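Local coordinates for computational designed protein based on evolution (Synthetic construct, PDB 6JCC) that is of unknown function but is a computationally designed, evolution-based helical protein that probably adopts the caspase recruitment domain fold, at residues L16-I19 with I20-D24. Sequence-based numbering, arbitrary orientation.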
ATOM      1  N   LEU A  16       3.646  -5.167  -0.075  1.00 10.11           N
ATOM      2  CA  LEU A  16       2.516  -4.750  -0.909  1.00  9.70           C
ATOM      3  C   LEU A  16       1.981  -5.915  -1.744  1.00  9.73           C
ATOM      4  O   LEU A  16       0.774  -6.111  -1.822  1.00 10.19           O
ATOM      5  CB  LEU A  16       2.897  -3.574  -1.813  1.00  9.91           C
ATOM      6  CG  LEU A  16       3.162  -2.235  -1.115  1.00 10.06           C
ATOM      7  CD1 LEU A  16       3.780  -1.243  -2.087  1.00 10.65           C
ATOM      8  CD2 LEU A  16       1.902  -1.653  -0.493  1.00  9.95           C
ATOM      9  N   ALA A  17       2.881  -6.700  -2.333  1.00  9.81           N
ATOM     10  CA  ALA A  17       2.488  -7.902  -3.084  1.00 10.01           C
ATOM     11  C   ALA A  17       1.778  -8.936  -2.204  1.00 10.85           C
ATOM     12  O   ALA A  17       0.793  -9.539  -2.627  1.00 11.25           O
ATOM     13  CB  ALA A  17       3.698  -8.528  -3.764  1.00  9.88           C
ATOM     14  N   GLU A  18       2.277  -9.129  -0.988  1.00 11.77           N
ATOM     15  CA  GLU A  18       1.669 -10.059  -0.036  1.00 13.48           C
ATOM     16  C   GLU A  18       0.275  -9.604   0.401  1.00 12.73           C
ATOM     17  O   GLU A  18      -0.637 -10.422   0.503  1.00 12.55           O
ATOM     18  CB  GLU A  18       2.583 -10.267   1.175  1.00 16.17           C
ATOM     19  CG  GLU A  18       2.079 -11.299   2.174  1.00 19.80           C
ATOM     20  CD  GLU A  18       3.097 -11.643   3.250  1.00 22.36           C
ATOM     21  OE1 GLU A  18       4.173 -11.011   3.301  1.00 22.88           O
ATOM     22  OE2 GLU A  18       2.805 -12.543   4.061  1.00 24.89           O
ATOM     23  N   ILE A  19       0.119  -8.306   0.658  1.00 11.87           N
ATOM     24  CA  ILE A  19      -1.201  -7.732   0.961  1.00 11.48           C
ATOM     25  C   ILE A  19      -2.161  -8.017  -0.193  1.00 11.83           C
ATOM     26  O   ILE A  19      -3.255  -8.539   0.023  1.00 12.08           O
ATOM     27  CB  ILE A  19      -1.122  -6.205   1.232  1.00 11.28           C
ATOM     28  CG1 ILE A  19      -0.422  -5.938   2.568  1.00 11.42           C
ATOM     29  CG2 ILE A  19      -2.512  -5.571   1.269  1.00 11.41           C
ATOM     30  CD1 ILE A  19       0.139  -4.537   2.695  1.00 11.48           C
ATOM     31  N   ILE A  20      -1.727  -7.683  -1.407  1.00 12.19           N
ATOM     32  CA  ILE A  20      -2.520  -7.879  -2.631  1.00 13.03           C
ATOM     33  C   ILE A  20      -2.933  -9.345  -2.827  1.00 13.45           C
ATOM     34  O   ILE A  20      -4.058  -9.620  -3.241  1.00 14.01           O
ATOM     35  CB  ILE A  20      -1.755  -7.346  -3.870  1.00 13.99           C
ATOM     36  CG1 ILE A  20      -1.698  -5.812  -3.829  1.00 14.71           C
ATOM     37  CG2 ILE A  20      -2.403  -7.792  -5.180  1.00 14.66           C
ATOM     38  CD1 ILE A  20      -0.594  -5.210  -4.671  1.00 15.39           C
ATOM     39  N   ALA A  21      -2.030 -10.274  -2.519  1.00 13.63           N
ATOM     40  CA  ALA A  21      -2.329 -11.710  -2.617  1.00 14.48           C
ATOM     41  C   ALA A  21      -3.479 -12.154  -1.706  1.00 15.51           C
ATOM     42  O   ALA A  21      -4.217 -13.080  -2.046  1.00 16.21           O
ATOM     43  CB  ALA A  21      -1.083 -12.530  -2.316  1.00 14.87           C
ATOM     44  N   ASN A  22      -3.620 -11.484  -0.565  1.00 15.48           N
ATOM     45  CA  ASN A  22      -4.626 -11.826   0.436  1.00 16.14           C
ATOM     46  C   ASN A  22      -5.901 -10.997   0.413  1.00 13.89           C
ATOM     47  O   ASN A  22      -6.954 -11.487   0.798  1.00 12.89           O
ATOM     48  CB  ASN A  22      -4.018 -11.689   1.831  1.00 18.42           C
ATOM     49  CG  ASN A  22      -2.966 -12.743   2.118  1.00 21.01           C
ATOM     50  OD1 ASN A  22      -3.272 -13.929   2.190  1.00 21.91           O
ATOM     51  ND2 ASN A  22      -1.726 -12.318   2.293  1.00 22.89           N
ATOM     52  N   LEU A  23      -5.800  -9.749  -0.025  1.00 12.74           N
ATOM     53  CA  LEU A  23      -6.841  -8.750   0.195  1.00 13.10           C
ATOM     54  C   LEU A  23      -6.839  -7.738  -0.942  1.00 11.72           C
ATOM     55  O   LEU A  23      -5.775  -7.285  -1.369  1.00 11.44           O
ATOM     56  CB  LEU A  23      -6.562  -8.039   1.527  1.00 14.69           C
ATOM     57  CG  LEU A  23      -7.457  -6.898   2.015  1.00 15.96           C
ATOM     58  CD1 LEU A  23      -8.860  -7.390   2.321  1.00 17.24           C
ATOM     59  CD2 LEU A  23      -6.845  -6.255   3.251  1.00 16.43           C
ATOM     60  N   ASP A  24      -8.024  -7.378  -1.428  1.00 10.42           N
ATOM     61  CA  ASP A  24      -8.160  -6.312  -2.422  1.00  9.51           C
ATOM     62  C   ASP A  24      -7.681  -5.012  -1.769  1.00  9.88           C
ATOM     63  O   ASP A  24      -8.295  -4.558  -0.811  1.00  9.78           O
ATOM     64  CB  ASP A  24      -9.630  -6.188  -2.840  1.00  8.93           C
ATOM     65  CG  ASP A  24      -9.900  -5.044  -3.822  1.00  7.36           C
ATOM     66  OD1 ASP A  24      -8.980  -4.310  -4.228  1.00  8.39           O
ATOM     67  OD2 ASP A  24     -11.079  -4.884  -4.181  1.00  8.15           O
TER
HETATM   68  O   HOH W   1       0.191 -13.886   4.132  1.00 41.79           O
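The carboxylate of Glu-18 and the carboxamide of Asn-22 run alongside each other in one direction, one helical turn apart, their planes at 43°. One water joins them, donating to Glu-18 OE2 and accepting from Asn-22 ND2 (water O to ND2 3.1 Å); both side chains touch Leu-86 of helix 84-93, and Asn-22 also Tyr-83. The same ND2 makes a short but bent and weak bond to the Glu-18 carbonyl (ND2 to O 2.8 Å). With CG beside its own backbone N (chi1 -69°), the Asn-22 amide swings back up the helix, placing ND2 beyond Glu-18 O, tilted out of the carbonyl plane; the Asn-22 N-H reaches this oxygen only weakly. One residue on, Ile-19 O takes two donors: Asn-22 N from above the carbonyl plane at 3.0 Å, and Leu-23 N almost in line with the C=O at 2.8 Å. Upstream the ladder is regular, Ile-20 N to Leu-16 O nearly straight at the hydrogen (N-H...O 167°). Ile-20 folds CG1 and CD1 against Leu-16 O, CG1 at 3.2 Å. Ile-19 packs on Leu-86 and Leu-90, whereas Leu-16 and Ile-20 meet helix 52-63. The 3-10-like tightening at Asn-22 and extended Leu-23 end helix 6-22, consistent with the six-helix bundle of a death-fold caspase recruitment domain.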